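Local structure of signal transduction protein TRAP (Staphylococcus aureus, 4AE5) at residues Thr6-Tyr11 against Thr113-Phe118; Gln16-Asn21 against Leu26-Ala31; Ser35-Glu40 against Thr45-Pro50; Glu54-Ile59 against Lys86-Asp91. The protein probably acts as a phosphorylated signal transduction regulator that promotes toxin production and biofilm formation through the agr system and RNAIII synthesis. All blocks are in the same frame, centred on the assembly; numbering follows the deposited sequence.

Interaction 1 (Thr6-Tyr11 against Thr113-Phe118); sequences TSYGTY and TYKIYF. With FMT (formic acid), chain E.
Lys115 and Tyr117 of strand 114-120 reach across the interior of an eight-stranded antiparallel beta barrel to Thr6 and Tyr8 of strand 3-9. The short strand segments run nearly perpendicular, at 83°, with axes 13.2 Å apart, and the contact is made by long side chains and a bound ligand. Lys115 takes part with its CG trans to the backbone N (chi1 -171°) and a bend at chi3. Its CB points toward strand 3-9; CD and CE then pass beside O1 of a formic acid molecule, probably left from crystallisation, and NZ at the tip donates to formic acid O1 at 2.8 Å. The same NZ gives a hydrogen bond to a water at 2.7 Å, and that water in turn donates to Tyr8 OH. Tyr8 lies with its ring edge, in plane, toward both the water and formic acid O2, and its OH donates to O2 over 2.8 Å. Tyr117 likewise presents its edge in plane to the ligand's O1, donating through OH, while that OH accepts a 3.0 Å hydrogen bond from Thr6 OG1. Strand 67-73 packs against this cluster through Phe72 and Ala70, and Arg160 NH1 also binds the formic acid. A small ligand is thus gripped at both oxygens inside the barrel. Thr6 CG2 lies 3.8 Å from O1 of the formic acid.

Interaction 2 (Gln16-Asn21 against Leu26-Ala31); sequences QIKINN and LFQFSA
Leu26 points its side chain at the last turn of helix 11-20, where CD1 lies 4.0 Å from Lys18 CA and 4.1 Å from Ile17 O. The same methyl meets Ile17 CG2 at 4.3 Å and Asn21 CB at the helix end. Lys18 passes obliquely over Gln28, its CD 3.9 Å from Gln28 OE1 and 4.1 Å from Gln28 CB; bends at chi3 and chi4 then turn NZ back along the strand toward Leu26 O, 4.0 Å away. These contacts lay the helix against the outer side of the beta barrel, over strand 27-30, with no hydrogen bond between the two segments. Further out, Ile37 of the neighbouring strand touches Leu26, Lys18 and Gln28. Polar ends are held from elsewhere: Lys18 NZ forms a salt bridge with Glu64, whose other carboxylate oxygen accepts from Gln28 N. Gln28 stretches out fully (chi1 180°, chi2 177°), and its NE2 donates to Ser35 OG and to Tyr11 O in the first turn of the helix.

Interaction 3 (Ser35-Glu40 against Thr45-Pro50); sequences SVIFEE and TVLKSP
Glu39 of barrel strand 35-41 reaches into an ST turn at Thr45, in the connection leading to strand 51-59. Polar contacts converge on one carboxylate oxygen, Glu39 OE2. Val46 N donates to it at 2.9 Å with an N-H...O angle of 149°, meeting the oxygen nearly along its C-O axis. Thr45 OG1 also approaches OE2 as a donor, but the modelled separation is implausibly short and its exact geometry doubtful. That hydroxyl closes the turn by accepting from Leu47 N, a straighter bond (3.1 Å, 166°). The Glu39 chain leaves its backbone with CG between N and the carbonyl carbon (chi1 57°) and then runs extended, which carries the buried carboxylate across to the loop; its other oxygen, OE1, is bonded to His24 ND1. Apolar packing lies alongside: Leu47 points toward the strand and slants past Ile37, while Ile17 of helix 11-20 rests on Leu47 and Leu14 and Lys18 on Ile37. Between Leu47 and Ile37 the closest carbons are Leu47 CD2 and Ile37 CG2, at 3.9 Å.

Interaction 4 (Glu54-Ile59 against Lys86-Asp91); sequences EVIKEI and KLISVD
Lys57 and Ile56 of barrel strand 51-59 meet Ile88 at the C-terminal end of helix 80-88, and a classic beta bulge is consistent with both turning the same way. Ile56 and Lys57 both sit opposite Leu105 of the adjacent strand 100-108, and these two successive residues direct their CB atoms toward the helix end. Ile56 and Ile88 cross at about a right angle: CG2 of Ile56 lies 3.9 Å from Ile88 CG1 and equally near CD1, while the far end of the Ile56 chain leads away. Lys57 instead slants across Ile88. The lysine first runs out opposite its backbone N (chi1 -170°), then kinks at chi3, and its aliphatic part runs over the isoleucine methyl, CE coming within 3.5 Å of Ile88 CD1. Ile88 therefore has Ile56 on one flank of its CD1 tip and the lysine chain on another. Beyond this apolar stretch the ammonium group meets a backbone oxygen at the helix end, where the carbonyl dipoles would be expected to attract a positive charge; Asp92 adds only a long, weak ion pair. Lys57 NZ donates to Ile88 O at 3.0 Å, with a C=O...N angle of 144° and the donor tilted 17° from the carbonyl plane.

In the fold
All four contacts involve the same closed sheet: one inside it, the others around it. Interaction 1 lies in the interior, about 6 Å from the chain centre to its own centre, and is almost wholly polar, with ligand and water bridging two strands. Interactions 2 and 3 form a joined group about 8 Å apart between centres: strands 27-30 and 35-41 pair through backbone bonds, and helix 11-20 and the 45-50 loop pack beside them. Interaction 2 is mainly apolar and partly buried; interaction 3, more deeply buried, combines a carboxylate bonded to a loop with apolar packing. Interaction 4, also partly buried, fastens helix 80-88 on the opposite side of the chain centre from interaction 2, its centre 26 Å away, mixing methyl packing with one lysine-to-carbonyl bond.

Interaction 1 (Thr6-Tyr11 against Thr113-Phe118)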
loop_
_atom_site.group_PDB
_atom_site.type_symbol
_atom_site.label_atom_id
_atom_site.label_comp_id
_atom_site.label_asym_id
_atom_site.label_seq_id
_atom_site.Cartn_x
_atom_site.Cartn_y
_atom_site.Cartn_z
ATOM N N THR A 6 1.277 -3.393 -8.897
ATOM C CA THR A 6 -0.133 -3.633 -8.511
ATOM C C THR A 6 -0.942 -3.713 -9.812
ATOM O O THR A 6 -0.737 -2.871 -10.696
ATOM C CB THR A 6 -0.676 -2.529 -7.607
ATOM O OG1 THR A 6 0.211 -2.391 -6.474
ATOM C CG2 THR A 6 -2.089 -2.920 -7.093
ATOM N N SER A 7 -1.784 -4.740 -9.933
ATOM C CA SER A 7 -2.738 -4.895 -11.045
ATOM C C SER A 7 -4.163 -5.060 -10.501
ATOM O O SER A 7 -4.347 -5.548 -9.400
ATOM C CB SER A 7 -2.390 -6.126 -11.915
ATOM O OG SER A 7 -1.228 -5.914 -12.711
ATOM N N TYR A 8 -5.140 -4.648 -11.304
ATOM C CA TYR A 8 -6.564 -4.652 -10.980
ATOM C C TYR A 8 -7.294 -5.452 -12.060
ATOM O O TYR A 8 -6.880 -5.462 -13.229
ATOM C CB TYR A 8 -7.095 -3.198 -10.982
ATOM C CG TYR A 8 -6.306 -2.317 -10.043
ATOM C CD1 TYR A 8 -6.529 -2.367 -8.679
ATOM C CD2 TYR A 8 -5.280 -1.489 -10.518
ATOM C CE1 TYR A 8 -5.820 -1.579 -7.802
ATOM C CE2 TYR A 8 -4.547 -0.697 -9.628
ATOM C CZ TYR A 8 -4.818 -0.740 -8.273
ATOM O OH TYR A 8 -4.083 0.026 -7.355
ATOM N N GLY A 9 -8.370 -6.112 -11.676
ATOM C CA GLY A 9 -9.172 -6.846 -12.622
ATOM C C GLY A 9 -10.230 -7.607 -11.817
ATOM O O GLY A 9 -10.382 -7.366 -10.618
ATOM N N THR A 10 -10.958 -8.517 -12.468
ATOM C CA THR A 10 -11.913 -9.375 -11.736
ATOM C C THR A 10 -11.137 -10.416 -10.901
ATOM O O THR A 10 -9.970 -10.700 -11.186
ATOM C CB THR A 10 -12.882 -10.129 -12.690
ATOM O OG1 THR A 10 -12.174 -11.148 -13.388
ATOM C CG2 THR A 10 -13.553 -9.181 -13.712
ATOM N N TYR A 11 -11.800 -11.009 -9.901
ATOM C CA TYR A 11 -11.177 -12.129 -9.136
ATOM C C TYR A 11 -10.587 -13.183 -10.086
ATOM O O TYR A 11 -9.434 -13.587 -9.955
ATOM C CB TYR A 11 -12.163 -12.791 -8.150
ATOM C CG TYR A 11 -11.615 -14.078 -7.573
ATOM C CD1 TYR A 11 -10.723 -14.031 -6.502
ATOM C CD2 TYR A 11 -11.941 -15.329 -8.110
ATOM C CE1 TYR A 11 -10.170 -15.193 -5.988
ATOM C CE2 TYR A 11 -11.392 -16.503 -7.582
ATOM C CZ TYR A 11 -10.543 -16.423 -6.514
ATOM O OH TYR A 11 -9.951 -17.517 -5.938
ATOM N N THR A 113 1.372 10.638 -7.420
ATOM C CA THR A 113 0.482 10.168 -6.318
ATOM C C THR A 113 1.260 9.128 -5.545
ATOM O O THR A 113 1.633 8.077 -6.086
ATOM C CB THR A 113 -0.881 9.657 -6.843
ATOM O OG1 THR A 113 -1.515 10.728 -7.541
ATOM C CG2 THR A 113 -1.869 9.310 -5.699
ATOM N N TYR A 114 1.564 9.444 -4.305
ATOM C CA TYR A 114 2.279 8.485 -3.428
ATOM C C TYR A 114 1.298 7.456 -2.897
ATOM O O TYR A 114 0.047 7.668 -3.000
ATOM C CB TYR A 114 3.081 9.240 -2.346
ATOM C CG TYR A 114 4.496 9.724 -2.778
ATOM C CD1 TYR A 114 4.657 10.853 -3.579
ATOM C CD2 TYR A 114 5.650 9.098 -2.307
ATOM C CE1 TYR A 114 5.910 11.298 -3.979
ATOM C CE2 TYR A 114 6.942 9.542 -2.688
ATOM C CZ TYR A 114 7.064 10.642 -3.519
ATOM O OH TYR A 114 8.326 11.110 -3.905
ATOM N N LYS A 115 1.837 6.299 -2.453
ATOM C CA LYS A 115 0.982 5.259 -1.887
ATOM C C LYS A 115 1.582 4.752 -0.595
ATOM O O LYS A 115 2.832 4.651 -0.436
ATOM C CB LYS A 115 0.642 4.159 -2.917
ATOM C CG LYS A 115 -0.439 3.160 -2.432
ATOM C CD LYS A 115 -1.115 2.432 -3.610
ATOM C CE LYS A 115 -0.179 1.450 -4.249
ATOM N NZ LYS A 115 -0.911 0.666 -5.309
ATOM N N ILE A 116 0.698 4.425 0.346
ATOM C CA ILE A 116 1.112 3.760 1.586
ATOM C C ILE A 116 0.263 2.456 1.665
ATOM O O ILE A 116 -0.950 2.523 1.428
ATOM C CB ILE A 116 0.866 4.606 2.843
ATOM C CG1 ILE A 116 1.971 5.697 2.915
ATOM C CG2 ILE A 116 0.883 3.684 4.130
ATOM C CD1 ILE A 116 1.578 6.811 3.895
ATOM N N TYR A 117 0.899 1.321 1.965
ATOM C CA TYR A 117 0.168 0.147 2.473
ATOM C C TYR A 117 0.345 0.036 3.981
ATOM O O TYR A 117 1.490 -0.031 4.445
ATOM C CB TYR A 117 0.640 -1.195 1.840
ATOM C CG TYR A 117 0.252 -1.507 0.360
ATOM C CD1 TYR A 117 -0.706 -0.733 -0.339
ATOM C CD2 TYR A 117 0.815 -2.580 -0.332
ATOM C CE1 TYR A 117 -1.048 -1.022 -1.674
ATOM C CE2 TYR A 117 0.434 -2.881 -1.683
ATOM C CZ TYR A 117 -0.491 -2.099 -2.325
ATOM O OH TYR A 117 -0.874 -2.342 -3.646
ATOM N N PHE A 118 -0.775 -0.110 4.727
ATOM C CA PHE A 118 -0.790 -0.522 6.108
ATOM C C PHE A 118 -1.411 -1.903 6.140
ATOM O O PHE A 118 -2.533 -2.129 5.629
ATOM C CB PHE A 118 -1.550 0.450 7.023
ATOM C CG PHE A 118 -0.748 1.650 7.471
ATOM C CD1 PHE A 118 0.397 1.515 8.309
ATOM C CD2 PHE A 118 -1.121 2.952 7.043
ATOM C CE1 PHE A 118 1.081 2.667 8.773
ATOM C CE2 PHE A 118 -0.438 4.087 7.512
ATOM C CZ PHE A 118 0.727 3.910 8.315
HETATM C C FMT E . -4.302 -0.767 -3.990
HETATM O O1 FMT E . -3.077 -0.644 -4.225
HETATM O O2 FMT E . -5.174 -0.173 -4.837
HETATM O O HOH W 1 -1.919 1.416 -7.717
#

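Interaction 2 (Gln16-Asn21 against Leu26-Ala31)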
loop_
_atom_site.group_PDB
_atom_site.type_symbol
_atom_site.label_atom_id
_atom_site.label_comp_id
_atom_site.label_asym_id
_atom_site.label_seq_id
_atom_site.Cartn_x
_atom_site.Cartn_y
_atom_site.Cartn_z
ATOM N N GLN A 16 -6.134 -16.307 -12.240
ATOM C CA GLN A 16 -5.420 -17.004 -13.338
ATOM C C GLN A 16 -3.913 -16.579 -13.397
ATOM O O GLN A 16 -3.014 -17.421 -13.579
ATOM C CB GLN A 16 -6.121 -16.739 -14.694
ATOM C CG GLN A 16 -5.542 -17.582 -15.844
ATOM C CD GLN A 16 -5.931 -19.008 -15.634
ATOM O OE1 GLN A 16 -7.119 -19.318 -15.546
ATOM N NE2 GLN A 16 -4.948 -19.882 -15.488
ATOM N N ILE A 17 -3.623 -15.273 -13.237
ATOM C CA ILE A 17 -2.202 -14.830 -13.189
ATOM C C ILE A 17 -1.509 -15.495 -12.036
ATOM O O ILE A 17 -0.406 -16.033 -12.184
ATOM C CB ILE A 17 -2.021 -13.278 -13.219
ATOM C CG1 ILE A 17 -2.562 -12.708 -14.558
ATOM C CG2 ILE A 17 -0.558 -12.883 -12.926
ATOM C CD1 ILE A 17 -2.572 -11.182 -14.620
ATOM N N LYS A 18 -2.174 -15.529 -10.886
ATOM C CA LYS A 18 -1.589 -16.152 -9.725
ATOM C C LYS A 18 -1.130 -17.604 -9.959
ATOM O O LYS A 18 0.024 -18.006 -9.644
ATOM C CB LYS A 18 -2.580 -16.093 -8.579
ATOM C CG LYS A 18 -1.905 -16.007 -7.240
ATOM C CD LYS A 18 -2.955 -15.807 -6.178
ATOM C CE LYS A 18 -2.988 -17.015 -5.266
ATOM N NZ LYS A 18 -1.752 -17.103 -4.454
ATOM N N ILE A 19 -2.039 -18.375 -10.508
ATOM C CA ILE A 19 -1.833 -19.824 -10.645
ATOM C C ILE A 19 -0.931 -20.183 -11.840
ATOM O O ILE A 19 -0.252 -21.215 -11.823
ATOM C CB ILE A 19 -3.174 -20.575 -10.696
ATOM C CG1 ILE A 19 -4.012 -20.290 -9.449
ATOM C CG2 ILE A 19 -2.970 -22.080 -10.820
ATOM C CD1 ILE A 19 -3.497 -20.987 -8.204
ATOM N N ASN A 20 -0.930 -19.332 -12.855
ATOM C CA ASN A 20 0.031 -19.434 -13.958
ATOM C C ASN A 20 1.466 -19.159 -13.572
ATOM O O ASN A 20 2.372 -19.591 -14.280
ATOM C CB ASN A 20 -0.344 -18.516 -15.154
ATOM C CG ASN A 20 -1.600 -18.976 -15.879
ATOM O OD1 ASN A 20 -2.006 -18.368 -16.894
ATOM N ND2 ASN A 20 -2.231 -20.027 -15.376
ATOM N N ASN A 21 1.700 -18.481 -12.453
ATOM C CA ASN A 21 3.059 -17.998 -12.122
ATOM C C ASN A 21 3.439 -18.389 -10.713
ATOM O O ASN A 21 3.643 -17.519 -9.868
ATOM C CB ASN A 21 3.117 -16.473 -12.290
ATOM C CG ASN A 21 2.941 -16.037 -13.734
ATOM O OD1 ASN A 21 1.885 -15.484 -14.149
ATOM N ND2 ASN A 21 3.945 -16.312 -14.520
ATOM N N LEU A 26 2.831 -13.679 -5.320
ATOM C CA LEU A 26 1.777 -12.724 -5.618
ATOM C C LEU A 26 0.739 -12.773 -4.494
ATOM O O LEU A 26 0.434 -13.844 -3.984
ATOM C CB LEU A 26 1.162 -13.051 -6.994
ATOM C CG LEU A 26 1.983 -12.802 -8.263
ATOM C CD1 LEU A 26 1.600 -13.759 -9.370
ATOM C CD2 LEU A 26 1.735 -11.391 -8.801
ATOM N N PHE A 27 0.251 -11.596 -4.086
ATOM C CA PHE A 27 -0.748 -11.476 -2.976
ATOM C C PHE A 27 -2.049 -10.887 -3.570
ATOM O O PHE A 27 -2.078 -9.768 -4.114
ATOM C CB PHE A 27 -0.151 -10.607 -1.862
ATOM C CG PHE A 27 1.105 -11.228 -1.246
ATOM C CD1 PHE A 27 0.989 -12.216 -0.269
ATOM C CD2 PHE A 27 2.364 -10.888 -1.704
ATOM C CE1 PHE A 27 2.129 -12.814 0.307
ATOM C CE2 PHE A 27 3.523 -11.494 -1.148
ATOM C CZ PHE A 27 3.398 -12.442 -0.140
ATOM N N GLN A 28 -3.111 -11.644 -3.497
ATOM C CA GLN A 28 -4.373 -11.206 -4.145
ATOM C C GLN A 28 -5.434 -10.916 -3.081
ATOM O O GLN A 28 -5.506 -11.658 -2.064
ATOM C CB GLN A 28 -4.904 -12.331 -5.083
ATOM C CG GLN A 28 -6.206 -11.876 -5.744
ATOM C CD GLN A 28 -6.794 -12.863 -6.749
ATOM O OE1 GLN A 28 -6.437 -14.056 -6.772
ATOM N NE2 GLN A 28 -7.776 -12.363 -7.523
ATOM N N PHE A 29 -6.203 -9.816 -3.250
ATOM C CA PHE A 29 -7.232 -9.434 -2.291
ATOM C C PHE A 29 -8.471 -8.875 -2.940
ATOM O O PHE A 29 -8.423 -8.472 -4.097
ATOM C CB PHE A 29 -6.733 -8.327 -1.337
ATOM C CG PHE A 29 -5.450 -8.687 -0.649
ATOM C CD1 PHE A 29 -4.217 -8.494 -1.298
ATOM C CD2 PHE A 29 -5.466 -9.192 0.628
ATOM C CE1 PHE A 29 -3.017 -8.868 -0.692
ATOM C CE2 PHE A 29 -4.257 -9.534 1.268
ATOM C CZ PHE A 29 -3.034 -9.406 0.589
ATOM N N SER A 30 -9.561 -8.851 -2.147
ATOM C CA SER A 30 -10.873 -8.311 -2.580
ATOM C C SER A 30 -11.062 -6.885 -2.049
ATOM O O SER A 30 -10.884 -6.658 -0.830
ATOM C CB SER A 30 -12.027 -9.237 -2.144
ATOM O OG SER A 30 -13.207 -8.762 -2.791
ATOM N N ALA A 31 -11.303 -5.928 -2.957
ATOM C CA ALA A 31 -11.575 -4.525 -2.585
ATOM C C ALA A 31 -13.041 -4.340 -2.910
ATOM O O ALA A 31 -13.653 -5.221 -3.532
ATOM C CB ALA A 31 -10.678 -3.507 -3.370
#

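Interaction 3 (Ser35-Glu40 against Thr45-Pro50)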
loop_
_atom_site.group_PDB
_atom_site.type_symbol
_atom_site.label_atom_id
_atom_site.label_comp_id
_atom_site.label_asym_id
_atom_site.label_seq_id
_atom_site.Cartn_x
_atom_site.Cartn_y
_atom_site.Cartn_z
ATOM N N SER A 35 -11.058 -6.543 -7.772
ATOM C CA SER A 35 -10.018 -7.396 -7.163
ATOM C C SER A 35 -8.627 -6.742 -7.363
ATOM O O SER A 35 -8.433 -6.013 -8.331
ATOM C CB SER A 35 -10.068 -8.794 -7.806
ATOM O OG SER A 35 -9.090 -9.618 -7.169
ATOM N N VAL A 36 -7.651 -7.050 -6.507
ATOM C CA VAL A 36 -6.341 -6.419 -6.569
ATOM C C VAL A 36 -5.258 -7.531 -6.412
ATOM O O VAL A 36 -5.399 -8.437 -5.568
ATOM C CB VAL A 36 -6.219 -5.414 -5.357
ATOM C CG1 VAL A 36 -4.834 -4.806 -5.289
ATOM C CG2 VAL A 36 -7.246 -4.311 -5.461
ATOM N N ILE A 37 -4.169 -7.455 -7.192
ATOM C CA ILE A 37 -3.032 -8.335 -6.956
ATOM C C ILE A 37 -1.684 -7.533 -6.964
ATOM O O ILE A 37 -1.536 -6.549 -7.747
ATOM C CB ILE A 37 -3.058 -9.538 -7.937
ATOM C CG1 ILE A 37 -2.163 -10.703 -7.443
ATOM C CG2 ILE A 37 -2.602 -9.099 -9.327
ATOM C CD1 ILE A 37 -2.429 -11.995 -8.193
ATOM N N PHE A 38 -0.721 -7.954 -6.128
ATOM C CA PHE A 38 0.638 -7.288 -6.155
ATOM C C PHE A 38 1.789 -8.256 -5.856
ATOM O O PHE A 38 1.556 -9.332 -5.260
ATOM C CB PHE A 38 0.692 -6.037 -5.248
ATOM C CG PHE A 38 0.440 -6.303 -3.770
ATOM C CD1 PHE A 38 1.479 -6.719 -2.922
ATOM C CD2 PHE A 38 -0.837 -6.109 -3.198
ATOM C CE1 PHE A 38 1.241 -6.993 -1.547
ATOM C CE2 PHE A 38 -1.074 -6.356 -1.842
ATOM C CZ PHE A 38 -0.057 -6.800 -1.009
ATOM N N GLU A 39 2.999 -7.862 -6.270
ATOM C CA GLU A 39 4.209 -8.559 -5.905
ATOM C C GLU A 39 5.245 -7.517 -5.685
ATOM O O GLU A 39 5.213 -6.481 -6.303
ATOM C CB GLU A 39 4.693 -9.586 -6.980
ATOM C CG GLU A 39 4.922 -9.003 -8.358
ATOM C CD GLU A 39 5.508 -10.027 -9.340
ATOM O OE1 GLU A 39 6.060 -11.053 -8.927
ATOM O OE2 GLU A 39 5.373 -9.837 -10.525
ATOM N N GLU A 40 6.193 -7.821 -4.825
ATOM C CA GLU A 40 7.288 -6.923 -4.530
ATOM C C GLU A 40 8.584 -7.653 -4.884
ATOM O O GLU A 40 8.872 -8.734 -4.327
ATOM C CB GLU A 40 7.251 -6.687 -3.022
ATOM C CG GLU A 40 8.348 -5.810 -2.447
ATOM C CD GLU A 40 7.948 -5.441 -1.003
ATOM O OE1 GLU A 40 8.058 -6.255 -0.046
ATOM O OE2 GLU A 40 7.417 -4.372 -0.866
ATOM N N THR A 45 8.615 -8.444 -13.068
ATOM C CA THR A 45 7.243 -8.783 -12.645
ATOM C C THR A 45 6.545 -9.638 -13.740
ATOM O O THR A 45 6.897 -9.562 -14.944
ATOM C CB THR A 45 6.379 -7.522 -12.340
ATOM O OG1 THR A 45 5.074 -7.959 -11.954
ATOM C CG2 THR A 45 6.217 -6.673 -13.567
ATOM N N VAL A 46 5.580 -10.454 -13.327
ATOM C CA VAL A 46 4.716 -11.167 -14.281
ATOM C C VAL A 46 3.393 -10.438 -14.610
ATOM O O VAL A 46 2.558 -10.947 -15.363
ATOM C CB VAL A 46 4.430 -12.620 -13.821
ATOM C CG1 VAL A 46 5.704 -13.459 -13.926
ATOM C CG2 VAL A 46 3.831 -12.645 -12.405
ATOM N N LEU A 47 3.208 -9.241 -14.061
ATOM C CA LEU A 47 1.974 -8.484 -14.279
ATOM C C LEU A 47 2.129 -7.655 -15.541
ATOM O O LEU A 47 3.247 -7.252 -15.848
ATOM C CB LEU A 47 1.713 -7.603 -13.070
ATOM C CG LEU A 47 1.488 -8.399 -11.787
ATOM C CD1 LEU A 47 1.281 -7.439 -10.614
ATOM C CD2 LEU A 47 0.277 -9.306 -11.990
ATOM N N LYS A 48 1.055 -7.437 -16.306
ATOM C CA LYS A 48 1.133 -6.649 -17.569
ATOM C C LYS A 48 0.522 -5.240 -17.410
ATOM O O LYS A 48 -0.559 -5.081 -16.848
ATOM C CB LYS A 48 0.493 -7.391 -18.770
ATOM C CG LYS A 48 0.818 -8.883 -18.829
ATOM C CD LYS A 48 1.190 -9.351 -20.239
ATOM C CE LYS A 48 -0.010 -9.546 -21.176
ATOM N NZ LYS A 48 -0.349 -10.985 -21.398
ATOM N N SER A 49 1.225 -4.211 -17.871
ATOM C CA SER A 49 0.865 -2.834 -17.453
ATOM C C SER A 49 0.468 -2.508 -15.965
ATOM O O SER A 49 -0.471 -1.760 -15.708
ATOM N N PRO A 50 1.258 -3.016 -14.981
ATOM C CA PRO A 50 0.858 -2.745 -13.574
ATOM C C PRO A 50 1.160 -1.254 -13.256
ATOM O O PRO A 50 1.759 -0.543 -14.055
ATOM C CB PRO A 50 1.798 -3.645 -12.776
ATOM C CG PRO A 50 3.002 -3.770 -13.672
ATOM C CD PRO A 50 2.366 -3.988 -15.034
#

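Interaction 4 (Glu54-Ile59 against Lys86-Asp91)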
loop_
_atom_site.group_PDB
_atom_site.type_symbol
_atom_site.label_atom_id
_atom_site.label_comp_id
_atom_site.label_asym_id
_atom_site.label_seq_id
_atom_site.Cartn_x
_atom_site.Cartn_y
_atom_site.Cartn_z
ATOM N N GLU A 54 8.579 2.437 -6.474
ATOM C CA GLU A 54 9.766 2.069 -5.720
ATOM C C GLU A 54 9.411 1.974 -4.243
ATOM O O GLU A 54 8.634 2.808 -3.746
ATOM C CB GLU A 54 10.819 3.141 -5.847
ATOM C CG GLU A 54 11.590 3.178 -7.140
ATOM C CD GLU A 54 12.835 4.049 -6.990
ATOM O OE1 GLU A 54 13.660 3.757 -6.085
ATOM O OE2 GLU A 54 12.960 5.044 -7.730
ATOM N N VAL A 55 9.955 0.959 -3.563
ATOM C CA VAL A 55 9.797 0.803 -2.104
ATOM C C VAL A 55 10.802 1.720 -1.361
ATOM O O VAL A 55 12.053 1.488 -1.389
ATOM C CB VAL A 55 9.996 -0.649 -1.680
ATOM C CG1 VAL A 55 9.854 -0.734 -0.154
ATOM C CG2 VAL A 55 8.955 -1.517 -2.372
ATOM N N ILE A 56 10.279 2.790 -0.765
ATOM C CA ILE A 56 11.102 3.823 -0.060
ATOM C C ILE A 56 11.421 3.367 1.368
ATOM O O ILE A 56 12.570 3.533 1.878
ATOM C CB ILE A 56 10.322 5.169 0.032
ATOM C CG1 ILE A 56 9.904 5.670 -1.353
ATOM C CG2 ILE A 56 11.136 6.263 0.729
ATOM C CD1 ILE A 56 11.092 5.535 -2.315
ATOM N N LYS A 57 10.388 2.812 2.036
ATOM C CA LYS A 57 10.547 2.256 3.369
ATOM C C LYS A 57 9.584 1.090 3.552
ATOM O O LYS A 57 8.481 1.113 2.987
ATOM C CB LYS A 57 10.255 3.323 4.455
ATOM C CG LYS A 57 10.673 2.792 5.837
ATOM C CD LYS A 57 10.207 3.545 7.054
ATOM C CE LYS A 57 10.569 5.006 7.030
ATOM N NZ LYS A 57 10.500 5.410 8.473
ATOM N N GLU A 58 9.996 0.119 4.385
ATOM C CA GLU A 58 9.217 -1.079 4.672
ATOM C C GLU A 58 9.463 -1.572 6.123
ATOM O O GLU A 58 10.573 -1.376 6.714
ATOM C CB GLU A 58 9.581 -2.189 3.672
ATOM C CG GLU A 58 11.089 -2.498 3.625
ATOM C CD GLU A 58 11.423 -3.594 2.604
ATOM O OE1 GLU A 58 11.011 -4.758 2.802
ATOM O OE2 GLU A 58 12.085 -3.303 1.578
ATOM N N ILE A 59 8.418 -2.176 6.689
ATOM C CA ILE A 59 8.491 -2.914 7.933
ATOM C C ILE A 59 7.637 -4.164 7.706
ATOM O O ILE A 59 6.488 -4.063 7.220
ATOM C CB ILE A 59 7.865 -2.081 9.090
ATOM C CG1 ILE A 59 8.577 -0.732 9.271
ATOM C CG2 ILE A 59 7.621 -2.937 10.322
ATOM C CD1 ILE A 59 7.788 0.282 10.076
ATOM N N LYS A 86 8.977 14.045 4.617
ATOM C CA LYS A 86 8.098 14.040 5.705
ATOM C C LYS A 86 7.648 12.629 6.095
ATOM O O LYS A 86 7.690 12.320 7.275
ATOM C CB LYS A 86 6.912 14.911 5.399
ATOM C CG LYS A 86 5.802 14.771 6.409
ATOM C CD LYS A 86 5.433 16.125 6.909
ATOM C CE LYS A 86 6.530 16.648 7.806
ATOM N NZ LYS A 86 6.209 16.629 9.250
ATOM N N LEU A 87 7.165 11.848 5.118
ATOM C CA LEU A 87 6.583 10.511 5.355
ATOM C C LEU A 87 7.739 9.621 5.915
ATOM O O LEU A 87 7.631 9.023 6.977
ATOM C CB LEU A 87 5.941 9.976 4.061
ATOM C CG LEU A 87 4.563 10.666 3.780
ATOM C CD1 LEU A 87 3.931 10.188 2.472
ATOM C CD2 LEU A 87 3.574 10.381 4.925
ATOM N N ILE A 88 8.882 9.684 5.264
ATOM C CA ILE A 88 10.162 9.155 5.854
ATOM C C ILE A 88 10.450 9.358 7.353
ATOM O O ILE A 88 10.788 8.399 8.078
ATOM C CB ILE A 88 11.322 9.576 4.891
ATOM C CG1 ILE A 88 11.248 8.568 3.814
ATOM C CG2 ILE A 88 12.705 9.440 5.486
ATOM C CD1 ILE A 88 11.499 7.234 4.452
ATOM N N SER A 89 10.315 10.587 7.831
ATOM C CA SER A 89 10.648 10.922 9.172
ATOM C C SER A 89 9.581 10.585 10.232
ATOM O O SER A 89 9.829 10.843 11.378
ATOM C CB SER A 89 11.089 12.390 9.259
ATOM O OG SER A 89 12.379 12.569 8.649
ATOM N N VAL A 90 8.460 9.999 9.865
ATOM C CA VAL A 90 7.448 9.682 10.875
ATOM C C VAL A 90 7.884 8.660 11.896
ATOM O O VAL A 90 8.430 7.666 11.527
ATOM C CB VAL A 90 6.140 9.172 10.251
ATOM C CG1 VAL A 90 5.198 8.732 11.332
ATOM C CG2 VAL A 90 5.513 10.234 9.407
ATOM N N ASP A 91 7.596 8.924 13.159
ATOM C CA ASP A 91 7.951 8.049 14.255
ATOM C C ASP A 91 7.431 6.655 14.029
ATOM O O ASP A 91 6.292 6.459 13.861
ATOM C CB ASP A 91 7.462 8.563 15.624
ATOM C CG ASP A 91 8.129 7.856 16.819
ATOM O OD1 ASP A 91 8.725 6.797 16.677
ATOM O OD2 ASP A 91 8.020 8.364 17.929
#